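Local coordinates for D-alanyl-D-alanine carboxypeptidase (Penicillin binding protein) family protein (PDB 6OSU) that probably removes the terminal D-alanine from peptidoglycan precursor peptides, as a serine-type, penicillin-binding carboxypeptidase of the peptidase S11 family, at residues K110-V113 and R114-V117; N82-W85 and D86-I89; E192-K195 and V196-D199; W204-T207 and K208-S211; G137-T140 and Q141-T144. One frame throughout, in Å; residues are numbered along the deposited sequence.

Contact 1: K110-V113 and R114-V117; sequences KVSV and RNLV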
loop_
_atom_site.group_PDB
_atom_site.type_symbol
_atom_site.label_atom_id
_atom_site.label_comp_id
_atom_site.label_asym_id
_atom_site.label_seq_id
_atom_site.Cartn_x
_atom_site.Cartn_y
_atom_site.Cartn_z
ATOM N N LYS A 110 -23.618 19.170 -10.959
ATOM C CA LYS A 110 -23.452 17.728 -10.867
ATOM C C LYS A 110 -22.071 17.358 -11.391
ATOM O O LYS A 110 -21.626 17.881 -12.418
ATOM C CB LYS A 110 -24.529 16.992 -11.667
ATOM C CG LYS A 110 -25.967 17.259 -11.229
ATOM C CD LYS A 110 -26.325 16.511 -9.952
ATOM C CE LYS A 110 -27.831 16.280 -9.841
ATOM N NZ LYS A 110 -28.317 15.252 -10.809
ATOM N N VAL A 111 -21.386 16.470 -10.675
ATOM C CA VAL A 111 -20.056 16.008 -11.053
ATOM C C VAL A 111 -20.017 14.494 -10.901
ATOM O O VAL A 111 -20.561 13.945 -9.936
ATOM C CB VAL A 111 -18.952 16.678 -10.202
ATOM C CG1 VAL A 111 -17.583 16.145 -10.578
ATOM C CG2 VAL A 111 -18.987 18.193 -10.367
ATOM N N SER A 112 -19.385 13.818 -11.857
ATOM C CA SER A 112 -19.326 12.366 -11.817
ATOM C C SER A 112 -18.440 11.886 -10.666
ATOM O O SER A 112 -17.585 12.616 -10.153
ATOM C CB SER A 112 -18.809 11.809 -13.145
ATOM O OG SER A 112 -17.418 12.026 -13.286
ATOM N N VAL A 113 -18.669 10.636 -10.253
ATOM C CA VAL A 113 -17.818 10.013 -9.240
ATOM C C VAL A 113 -16.374 9.999 -9.710
ATOM O O VAL A 113 -15.452 10.327 -8.954
ATOM C CB VAL A 113 -18.304 8.586 -8.920
ATOM C CG1 VAL A 113 -17.365 7.915 -7.933
ATOM C CG2 VAL A 113 -19.713 8.596 -8.386
ATOM N N ARG A 114 -16.159 9.615 -10.973
ATOM C CA ARG A 114 -14.802 9.537 -11.500
ATOM C C ARG A 114 -14.072 10.866 -11.340
ATOM O O ARG A 114 -12.914 10.896 -10.907
ATOM C CB ARG A 114 -14.829 9.099 -12.967
ATOM C CG ARG A 114 -13.540 8.421 -13.420
ATOM C CD ARG A 114 -13.624 7.849 -14.836
ATOM N NE ARG A 114 -14.008 6.434 -14.872
ATOM C CZ ARG A 114 -13.208 5.423 -14.531
ATOM N NH1 ARG A 114 -11.971 5.657 -14.105
ATOM N NH2 ARG A 114 -13.646 4.171 -14.608
ATOM N N ASN A 115 -14.746 11.979 -11.647
ATOM C CA ASN A 115 -14.116 13.287 -11.482
ATOM C C ASN A 115 -13.886 13.617 -10.010
ATOM O O ASN A 115 -12.813 14.112 -9.642
ATOM C CB ASN A 115 -14.960 14.370 -12.148
ATOM C CG ASN A 115 -14.868 14.330 -13.660
ATOM O OD1 ASN A 115 -13.859 13.907 -14.221
ATOM N ND2 ASN A 115 -15.924 14.782 -14.329
ATOM N N LEU A 116 -14.882 13.358 -9.154
ATOM C CA LEU A 116 -14.741 13.670 -7.733
ATOM C C LEU A 116 -13.653 12.826 -7.083
ATOM O O LEU A 116 -12.881 13.329 -6.258
ATOM C CB LEU A 116 -16.072 13.465 -7.007
ATOM C CG LEU A 116 -17.181 14.482 -7.269
ATOM C CD1 LEU A 116 -18.437 14.099 -6.504
ATOM C CD2 LEU A 116 -16.724 15.879 -6.885
ATOM N N VAL A 117 -13.579 11.539 -7.433
ATOM C CA VAL A 117 -12.542 10.683 -6.867
ATOM C C VAL A 117 -11.168 11.124 -7.350
ATOM O O VAL A 117 -10.193 11.113 -6.587
ATOM C CB VAL A 117 -12.821 9.207 -7.206
ATOM C CG1 VAL A 117 -11.646 8.332 -6.807
ATOM C CG2 VAL A 117 -14.083 8.741 -6.509
#
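The hydroxyl oxygen of S112 accepts the backbone N-H of N115, OG to N 3.1 Å, where strand 110-112 gives way to helix 113-123. With OG lying between the backbone N and the carbonyl carbon of its own residue (chi1 74°), the hydroxyl is turned back over the first helical turn, and the bond is fairly straight, 162° at the hydrogen. The main chain follows at once: S112 O takes L116 N at 3.0 Å, and V113 O takes V117 N at 2.7 Å.

Close packing belongs to the inner side. One methyl of V111 serves two neighbours: the V111 and N115 side chains cross at about a right angle, with CG1 3.5 Å from N115 CB, and CG1 also rests 3.7 Å from L116 CG. V113 and V117 lie side by side, their branches pointing the same way, with V113 CG1 3.7 Å from V117 CG2; V74 of helix 66-79 packs against both. The amide of N115 stays beside S112 OG without bonding to it; its OD1 is hydrogen-bonded to S211 OG instead.

The solvent side is looser. R114 brings little more than CB near S112 OG, at 3.9 Å, and then runs outward to a cation-pi contact with W85. The whole is a serine N-cap at a strand-to-helix junction, and the helix it starts leads directly to S124, a predicted active-site residue.

Contact 2: N82-W85 and D86-I89; sequences NLSW and DTMI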
loop_
_atom_site.group_PDB
_atom_site.type_symbol
_atom_site.label_atom_id
_atom_site.label_comp_id
_atom_site.label_asym_id
_atom_site.label_seq_id
_atom_site.Cartn_x
_atom_site.Cartn_y
_atom_site.Cartn_z
ATOM N N ASN A 82 -23.880 -0.105 -5.467
ATOM C CA ASN A 82 -24.634 1.032 -4.949
ATOM C C ASN A 82 -24.178 2.352 -5.547
ATOM O O ASN A 82 -24.823 3.381 -5.316
ATOM C CB ASN A 82 -24.516 1.097 -3.425
ATOM C CG ASN A 82 -25.206 -0.062 -2.739
ATOM O OD1 ASN A 82 -26.299 -0.472 -3.135
ATOM N ND2 ASN A 82 -24.569 -0.602 -1.707
ATOM N N LEU A 83 -23.088 2.338 -6.306
ATOM C CA LEU A 83 -22.531 3.524 -6.928
ATOM C C LEU A 83 -21.831 3.076 -8.201
ATOM O O LEU A 83 -21.446 1.913 -8.338
ATOM C CB LEU A 83 -21.559 4.236 -5.977
ATOM C CG LEU A 83 -21.369 5.752 -6.046
ATOM C CD1 LEU A 83 -22.665 6.465 -5.716
ATOM C CD2 LEU A 83 -20.267 6.185 -5.094
ATOM N N SER A 84 -21.686 4.000 -9.143
ATOM C CA SER A 84 -20.871 3.755 -10.322
ATOM C C SER A 84 -19.999 4.973 -10.578
ATOM O O SER A 84 -20.276 6.071 -10.089
ATOM C CB SER A 84 -21.724 3.442 -11.555
ATOM O OG SER A 84 -21.932 4.595 -12.346
ATOM N N TRP A 85 -18.922 4.760 -11.338
ATOM C CA TRP A 85 -18.056 5.869 -11.725
ATOM C C TRP A 85 -18.826 6.955 -12.465
ATOM O O TRP A 85 -18.461 8.137 -12.390
ATOM C CB TRP A 85 -16.907 5.357 -12.592
ATOM C CG TRP A 85 -15.987 4.413 -11.892
ATOM C CD1 TRP A 85 -15.899 3.065 -12.079
ATOM C CD2 TRP A 85 -15.013 4.746 -10.893
ATOM N NE1 TRP A 85 -14.930 2.537 -11.258
ATOM C CE2 TRP A 85 -14.372 3.548 -10.520
ATOM C CE3 TRP A 85 -14.623 5.940 -10.278
ATOM C CZ2 TRP A 85 -13.365 3.508 -9.562
ATOM C CZ3 TRP A 85 -13.622 5.898 -9.326
ATOM C CH2 TRP A 85 -13.004 4.689 -8.977
ATOM N N ASP A 86 -19.895 6.578 -13.174
ATOM C CA ASP A 86 -20.679 7.501 -13.983
ATOM C C ASP A 86 -21.689 8.308 -13.179
ATOM O O ASP A 86 -22.226 9.285 -13.709
ATOM C CB ASP A 86 -21.426 6.736 -15.082
ATOM C CG ASP A 86 -20.492 5.988 -16.019
ATOM O OD1 ASP A 86 -19.271 6.241 -15.968
ATOM O OD2 ASP A 86 -20.983 5.145 -16.805
ATOM N N THR A 87 -21.967 7.923 -11.934
ATOM C CA THR A 87 -23.007 8.586 -11.153
ATOM C C THR A 87 -22.688 10.067 -10.972
ATOM O O THR A 87 -21.546 10.443 -10.699
ATOM C CB THR A 87 -23.159 7.904 -9.789
ATOM O OG1 THR A 87 -23.557 6.540 -9.978
ATOM C CG2 THR A 87 -24.199 8.616 -8.930
ATOM N N MET A 88 -23.709 10.907 -11.133
ATOM C CA MET A 88 -23.572 12.357 -11.036
ATOM C C MET A 88 -24.021 12.818 -9.653
ATOM O O MET A 88 -25.195 12.676 -9.300
ATOM C CB MET A 88 -24.393 13.046 -12.125
ATOM C CG MET A 88 -24.111 12.543 -13.535
ATOM S SD MET A 88 -22.459 12.966 -14.125
ATOM C CE MET A 88 -22.540 14.755 -14.113
ATOM N N ILE A 89 -23.099 13.383 -8.887
ATOM C CA ILE A 89 -23.357 13.789 -7.506
ATOM C C ILE A 89 -23.631 15.285 -7.475
ATOM O O ILE A 89 -22.862 16.056 -8.065
ATOM C CB ILE A 89 -22.177 13.437 -6.584
ATOM C CG1 ILE A 89 -22.097 11.928 -6.393
ATOM C CG2 ILE A 89 -22.313 14.138 -5.242
ATOM C CD1 ILE A 89 -20.793 11.369 -6.834
#
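T87 folds back on L83 and S84, and its short side chain illustrates how a threonine can fasten a turn from its last position. Its CB rests against the main chain opposite, 3.4 Å from S84 O. Here the branches part. OG1, beside the backbone N of T87 and anti to its carbonyl carbon (chi1 -62°), reaches across the turn and accepts the amide of S84, N to OG1 3.3 Å. CG2, the methyl, heads for the apolar side and meets L83 CD1 at 4.2 Å, the two side chains crossing at about a right angle. Y135 of helix 126-137 and V113 of helix 113-123 touch both L83 and T87, covering that side.

The main chain adds its own closure: T87 N donates to S84 O at 3.1 Å, approaching from well above the carbonyl plane. S84 contributes a third bond through its side chain, OG accepting D86 N at 3.0 Å, bent to 133° at the hydrogen. Both side-chain oxygens thus take amides within the turn. The backbone angles of W85 and D86 make S84 to T87 a type I beta turn, with an ST turn on its first residue, where the loop after helix 66-79 enters strand 88-90.

Contact 3: E192-K195 and V196-D199; sequences EAYK and VYDD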
loop_
_atom_site.group_PDB
_atom_site.type_symbol
_atom_site.label_atom_id
_atom_site.label_comp_id
_atom_site.label_asym_id
_atom_site.label_seq_id
_atom_site.Cartn_x
_atom_site.Cartn_y
_atom_site.Cartn_z
ATOM N N GLU A 192 -8.850 -1.290 -9.732
ATOM C CA GLU A 192 -9.176 -0.259 -10.712
ATOM C C GLU A 192 -9.175 1.126 -10.077
ATOM O O GLU A 192 -8.560 2.062 -10.603
ATOM C CB GLU A 192 -10.528 -0.545 -11.362
ATOM C CG GLU A 192 -11.129 0.680 -12.038
ATOM C CD GLU A 192 -11.546 0.428 -13.473
ATOM O OE1 GLU A 192 -12.029 -0.687 -13.770
ATOM O OE2 GLU A 192 -11.390 1.348 -14.307
ATOM N N ALA A 193 -9.868 1.279 -8.946
ATOM C CA ALA A 193 -9.876 2.565 -8.258
ATOM C C ALA A 193 -8.477 2.979 -7.833
ATOM O O ALA A 193 -8.162 4.174 -7.811
ATOM C CB ALA A 193 -10.800 2.513 -7.043
ATOM N N TYR A 194 -7.622 2.013 -7.495
ATOM C CA TYR A 194 -6.271 2.355 -7.077
ATOM C C TYR A 194 -5.438 2.938 -8.212
ATOM O O TYR A 194 -4.485 3.677 -7.944
ATOM C CB TYR A 194 -5.567 1.129 -6.497
ATOM C CG TYR A 194 -4.125 1.412 -6.164
ATOM C CD1 TYR A 194 -3.797 2.315 -5.160
ATOM C CD2 TYR A 194 -3.094 0.806 -6.869
ATOM C CE1 TYR A 194 -2.474 2.601 -4.856
ATOM C CE2 TYR A 194 -1.767 1.079 -6.569
ATOM C CZ TYR A 194 -1.465 1.976 -5.563
ATOM O OH TYR A 194 -0.149 2.250 -5.259
ATOM N N LYS A 195 -5.777 2.631 -9.468
ATOM C CA LYS A 195 -5.041 3.198 -10.592
ATOM C C LYS A 195 -5.124 4.719 -10.635
ATOM O O LYS A 195 -4.257 5.356 -11.242
ATOM C CB LYS A 195 -5.554 2.624 -11.914
ATOM C CG LYS A 195 -5.310 1.132 -12.093
ATOM C CD LYS A 195 -5.834 0.651 -13.441
ATOM C CE LYS A 195 -5.854 -0.869 -13.519
ATOM N NZ LYS A 195 -7.133 -1.369 -14.103
ATOM N N VAL A 196 -6.139 5.315 -10.002
ATOM C CA VAL A 196 -6.295 6.766 -10.038
ATOM C C VAL A 196 -5.131 7.459 -9.342
ATOM O O VAL A 196 -4.757 8.582 -9.706
ATOM C CB VAL A 196 -7.645 7.173 -9.410
ATOM C CG1 VAL A 196 -7.850 8.681 -9.495
ATOM C CG2 VAL A 196 -8.789 6.445 -10.086
ATOM N N TYR A 197 -4.528 6.806 -8.346
ATOM C CA TYR A 197 -3.453 7.439 -7.593
ATOM C C TYR A 197 -2.199 7.655 -8.431
ATOM O O TYR A 197 -1.327 8.430 -8.024
ATOM C CB TYR A 197 -3.124 6.612 -6.354
ATOM C CG TYR A 197 -4.184 6.709 -5.280
ATOM C CD1 TYR A 197 -4.321 7.864 -4.521
ATOM C CD2 TYR A 197 -5.052 5.654 -5.032
ATOM C CE1 TYR A 197 -5.281 7.964 -3.535
ATOM C CE2 TYR A 197 -6.025 5.746 -4.048
ATOM C CZ TYR A 197 -6.134 6.906 -3.305
ATOM O OH TYR A 197 -7.091 7.013 -2.324
ATOM N N ASP A 198 -2.094 7.011 -9.589
ATOM C CA ASP A 198 -0.954 7.204 -10.475
ATOM C C ASP A 198 -1.141 8.378 -11.433
ATOM O O ASP A 198 -0.225 8.673 -12.207
ATOM C CB ASP A 198 -0.680 5.916 -11.264
ATOM C CG ASP A 198 0.703 5.896 -11.897
ATOM O OD1 ASP A 198 1.690 6.211 -11.197
ATOM O OD2 ASP A 198 0.808 5.560 -13.096
ATOM N N ASP A 199 -2.291 9.056 -11.393
ATOM C CA ASP A 199 -2.512 10.214 -12.255
ATOM C C ASP A 199 -1.514 11.320 -11.936
ATOM O O ASP A 199 -1.344 11.706 -10.776
ATOM C CB ASP A 199 -3.940 10.741 -12.091
ATOM C CG ASP A 199 -4.981 9.834 -12.720
ATOM O OD1 ASP A 199 -4.613 8.742 -13.207
ATOM O OD2 ASP A 199 -6.171 10.216 -12.730
#
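The backbone joins A193, Y194 and K195 to V196, Y197 and D198 by three successive i to i+3 bonds, each 3.2 Å from O to N, with every donor standing more than 50° out of the carbonyl plane it approaches. So tight a coil brings side chains three residues apart together. The rings of Y194 and Y197 meet rim to rim, neither lying over the other's face: CD1 of Y194 is 3.6 Å from CD2 of Y197, and the planes are inclined at 43°. Y194 reaches this position with CG anti to its backbone N (chi1 175°), the two side chains crossing at about a right angle. The edge of the Y197 ring also borders the main chain, its CD2 lying 3.6 Å from Y194 O. V196 packs on the coil itself, CG2 coming 3.3 Å from A193 O.

Both phenol tips find partners beyond the coil: Y194 OH is hydrogen-bonded to D275 OD2, and Y197 OH more weakly to S71 OG. Ring contact near the base and a bond at the tip, weaker for Y197, would be expected to limit the swing of both rings; the Y197 side chain lies about 4 Å from that of K278, predicted to bind substrate.

Contact 4: W204-T207 and K208-S211; sequences WNAT and KQDS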
loop_
_atom_site.group_PDB
_atom_site.type_symbol
_atom_site.label_atom_id
_atom_site.label_comp_id
_atom_site.label_asym_id
_atom_site.label_seq_id
_atom_site.Cartn_x
_atom_site.Cartn_y
_atom_site.Cartn_z
ATOM N N TRP A 204 -8.831 20.464 -15.322
ATOM C CA TRP A 204 -10.204 20.612 -14.854
ATOM C C TRP A 204 -10.848 21.828 -15.505
ATOM O O TRP A 204 -10.372 22.955 -15.333
ATOM C CB TRP A 204 -10.228 20.729 -13.328
ATOM C CG TRP A 204 -11.555 21.063 -12.726
ATOM C CD1 TRP A 204 -11.911 22.243 -12.143
ATOM C CD2 TRP A 204 -12.697 20.201 -12.618
ATOM N NE1 TRP A 204 -13.207 22.174 -11.685
ATOM C CE2 TRP A 204 -13.711 20.932 -11.966
ATOM C CE3 TRP A 204 -12.963 18.885 -13.015
ATOM C CZ2 TRP A 204 -14.969 20.394 -11.702
ATOM C CZ3 TRP A 204 -14.213 18.352 -12.751
ATOM C CH2 TRP A 204 -15.201 19.106 -12.101
ATOM N N ASN A 205 -11.929 21.597 -16.251
ATOM C CA ASN A 205 -12.723 22.675 -16.841
ATOM C C ASN A 205 -13.739 23.120 -15.797
ATOM O O ASN A 205 -14.773 22.476 -15.607
ATOM C CB ASN A 205 -13.409 22.210 -18.122
ATOM C CG ASN A 205 -14.058 23.353 -18.893
ATOM O OD1 ASN A 205 -14.408 24.387 -18.323
ATOM N ND2 ASN A 205 -14.222 23.166 -20.201
ATOM N N ALA A 206 -13.447 24.231 -15.116
ATOM C CA ALA A 206 -14.351 24.707 -14.076
ATOM C C ALA A 206 -15.647 25.260 -14.658
ATOM O O ALA A 206 -16.671 25.283 -13.968
ATOM C CB ALA A 206 -13.656 25.764 -13.221
ATOM N N THR A 207 -15.626 25.709 -15.915
ATOM C CA THR A 207 -16.840 26.241 -16.527
ATOM C C THR A 207 -17.863 25.136 -16.759
ATOM O O THR A 207 -19.008 25.229 -16.301
ATOM C CB THR A 207 -16.504 26.950 -17.842
ATOM O OG1 THR A 207 -15.753 28.142 -17.569
ATOM C CG2 THR A 207 -17.777 27.317 -18.591
ATOM N N LYS A 208 -17.468 24.080 -17.467
ATOM C CA LYS A 208 -18.347 22.944 -17.713
ATOM C C LYS A 208 -18.435 21.988 -16.532
ATOM O O LYS A 208 -19.316 21.121 -16.529
ATOM C CB LYS A 208 -17.874 22.172 -18.948
ATOM C CG LYS A 208 -18.372 22.724 -20.273
ATOM C CD LYS A 208 -17.329 22.526 -21.362
ATOM C CE LYS A 208 -17.953 22.503 -22.748
ATOM N NZ LYS A 208 -18.233 21.109 -23.196
ATOM N N GLN A 209 -17.556 22.129 -15.540
ATOM C CA GLN A 209 -17.454 21.197 -14.418
ATOM C C GLN A 209 -17.215 19.775 -14.926
ATOM O O GLN A 209 -17.995 18.849 -14.695
ATOM C CB GLN A 209 -18.694 21.279 -13.522
ATOM C CG GLN A 209 -18.821 22.586 -12.754
ATOM C CD GLN A 209 -17.904 22.643 -11.550
ATOM O OE1 GLN A 209 -18.187 22.040 -10.519
ATOM N NE2 GLN A 209 -16.797 23.366 -11.676
ATOM N N ASP A 210 -16.110 19.631 -15.653
ATOM C CA ASP A 210 -15.651 18.335 -16.134
ATOM C C ASP A 210 -14.156 18.430 -16.403
ATOM O O ASP A 210 -13.591 19.522 -16.489
ATOM C CB ASP A 210 -16.401 17.896 -17.395
ATOM C CG ASP A 210 -16.261 16.410 -17.666
ATOM O OD1 ASP A 210 -17.237 15.666 -17.435
ATOM O OD2 ASP A 210 -15.168 15.979 -18.088
ATOM N N SER A 211 -13.522 17.272 -16.537
ATOM C CA SER A 211 -12.084 17.200 -16.739
ATOM C C SER A 211 -11.749 16.900 -18.198
ATOM O O SER A 211 -12.616 16.595 -19.020
ATOM C CB SER A 211 -11.468 16.140 -15.823
ATOM O OG SER A 211 -12.034 14.866 -16.073
#
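Q209 and D210 both face N205, a G1 beta bulge in which the first bulge position is filled by a glutamine with left-handed backbone angles (phi 56°). N205 O consequently receives two amides, a weak bond from Q209 N at 2.8 Å and a better directed one from D210 N at 3.1 Å. In the other direction N205 N donates to D210 O at 2.7 Å, completing the antiparallel hydrogen-bonded pair.

The asparagine side chain grips the turn as well. Its OD1 accepts K208 N at 3.2 Å, the donor standing 71° above the amide plane, while ND2 lies against the aliphatic part of the lysine, 3.4 Å from K208 CD. The W204 ring is set on the bulge: D210 O sits over one face, offset toward the rim. The amide of Q209 comes to the same ring with its plane nearly perpendicular, NE2 lying 3.5 Å from CZ2 of W204 and OE1 at the ring edge. A bend at chi2 (-78°) returns that amide to the turn, where NE2 donates to A206 O at 3.0 Å.

Q209 NE2 also donates to Y104 O, which accepts W204 NE1 as well, and K106 N donates to Q209 OE1. With both ends of this buried amide engaged, its flip is decided, and its polar atoms are satisfied, tying the tip of the hairpin of strands 201-205 and 210-212 to Y104 and K106.

Contact 5: G137-T140 and Q141-T144; sequences GGTT and QAFT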
loop_
_atom_site.group_PDB
_atom_site.type_symbol
_atom_site.label_atom_id
_atom_site.label_comp_id
_atom_site.label_asym_id
_atom_site.label_seq_id
_atom_site.Cartn_x
_atom_site.Cartn_y
_atom_site.Cartn_z
ATOM N N GLY A 137 -23.232 8.980 2.758
ATOM C CA GLY A 137 -23.599 8.852 4.154
ATOM C C GLY A 137 -24.746 9.728 4.612
ATOM O O GLY A 137 -25.229 9.572 5.737
ATOM N N GLY A 138 -25.197 10.647 3.764
ATOM C CA GLY A 138 -26.222 11.593 4.166
ATOM C C GLY A 138 -25.621 12.858 4.743
ATOM O O GLY A 138 -25.625 13.911 4.099
ATOM N N THR A 139 -25.103 12.762 5.960
ATOM C CA THR A 139 -24.308 13.814 6.569
ATOM C C THR A 139 -22.848 13.388 6.596
ATOM O O THR A 139 -22.521 12.208 6.441
ATOM C CB THR A 139 -24.786 14.123 7.993
ATOM O OG1 THR A 139 -24.621 12.962 8.818
ATOM C CG2 THR A 139 -26.248 14.540 7.988
ATOM N N THR A 140 -21.963 14.366 6.795
ATOM C CA THR A 140 -20.553 14.034 6.963
ATOM C C THR A 140 -20.309 13.292 8.272
ATOM O O THR A 140 -19.421 12.433 8.338
ATOM C CB THR A 140 -19.691 15.297 6.895
ATOM O OG1 THR A 140 -20.102 16.221 7.911
ATOM C CG2 THR A 140 -19.825 15.962 5.531
ATOM N N GLN A 141 -21.088 13.598 9.316
ATOM C CA GLN A 141 -20.941 12.894 10.588
ATOM C C GLN A 141 -21.255 11.412 10.433
ATOM O O GLN A 141 -20.501 10.552 10.907
ATOM C CB GLN A 141 -21.843 13.519 11.653
ATOM C CG GLN A 141 -21.405 14.892 12.138
ATOM C CD GLN A 141 -21.959 16.020 11.287
ATOM O OE1 GLN A 141 -22.539 15.786 10.224
ATOM N NE2 GLN A 141 -21.789 17.253 11.756
ATOM N N ALA A 142 -22.374 11.092 9.777
ATOM C CA ALA A 142 -22.716 9.694 9.537
ATOM C C ALA A 142 -21.640 8.996 8.713
ATOM O O ALA A 142 -21.312 7.831 8.964
ATOM C CB ALA A 142 -24.073 9.596 8.844
ATOM N N PHE A 143 -21.070 9.698 7.730
ATOM C CA PHE A 143 -20.014 9.095 6.925
ATOM C C PHE A 143 -18.771 8.831 7.763
ATOM O O PHE A 143 -18.096 7.811 7.578
ATOM C CB PHE A 143 -19.678 9.990 5.733
ATOM C CG PHE A 143 -18.736 9.355 4.753
ATOM C CD1 PHE A 143 -19.219 8.553 3.729
ATOM C CD2 PHE A 143 -17.366 9.549 4.861
ATOM C CE1 PHE A 143 -18.351 7.959 2.825
ATOM C CE2 PHE A 143 -16.494 8.958 3.963
ATOM C CZ PHE A 143 -16.986 8.162 2.941
ATOM N N THR A 144 -18.454 9.739 8.689
ATOM C CA THR A 144 -17.316 9.518 9.575
ATOM C C THR A 144 -17.519 8.269 10.422
ATOM O O THR A 144 -16.578 7.494 10.634
ATOM C CB THR A 144 -17.094 10.742 10.461
ATOM O OG1 THR A 144 -16.926 11.901 9.637
ATOM C CG2 THR A 144 -15.851 10.561 11.322
#
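T139 is the N-cap of helix 140-154 and receives the amide of A142, a threonine cap that restarts helical bonding shortly after helix 126-137 has ended. T139 OG1 accepts A142 N at 3.1 Å with an angle of 166° at the hydrogen. A chi1 of 62° tucks OG1 in between the two backbone branches of T139, leaning it over the first turn. The same residue serves the helix through its main chain, T139 O taking F143 N at 3.2 Å. Beside the cap, T140 OG1 gives a weak bond to Q141 OE1 at 3.4 Å, the glutamine chain being bent so that its amide oxygen curls back toward the helix start.

One step further out is the turn that delivers T139. G138 leaves the preceding helix with positive phi (91°), and the chain then doubles back, a weak bond from T139 N to G137 O helping to close the corner. The folded turn brings G137 O to 3.3 Å from A142 CB. G137 also borders the aromatic residue of the new helix, its N lying near the plane of the F143 ring at the edge, 4.2 Å from CD1.

Beyond this, F143 is directed inward, touching A133 and I136 of helix 126-137 and T70 and I73 of helix 66-79, while P164 packs on T140, F143 and T144. T144 closes the first turn: its N and its OG1 both donate to T140 O, each at 2.9 Å, and arrive from opposite faces of the carbonyl plane.

From the N terminus, the contacts come in the order 2, 1, 5, 3, 4; each closes before the next opens, so none nest or cross. Contact 2 closes the turn after helix 66-79, and contact 1 the junction of strand 110-112 with helix 113-123; their strands pair through V111 O with I89 N and V113 N with T87 O. Contact 5 closes the corner between helices 126-137 and 140-154 and touches no other. Contact 3 continues from helix 191-194, where A193 packs on W85 of contact 2. Contact 4 closes the hairpin after it, with W204 and Q209 touching V111. Contact 1 thus ties its sheet to that hairpin, reaching contact 3 through the weak, long R114-E192 pair.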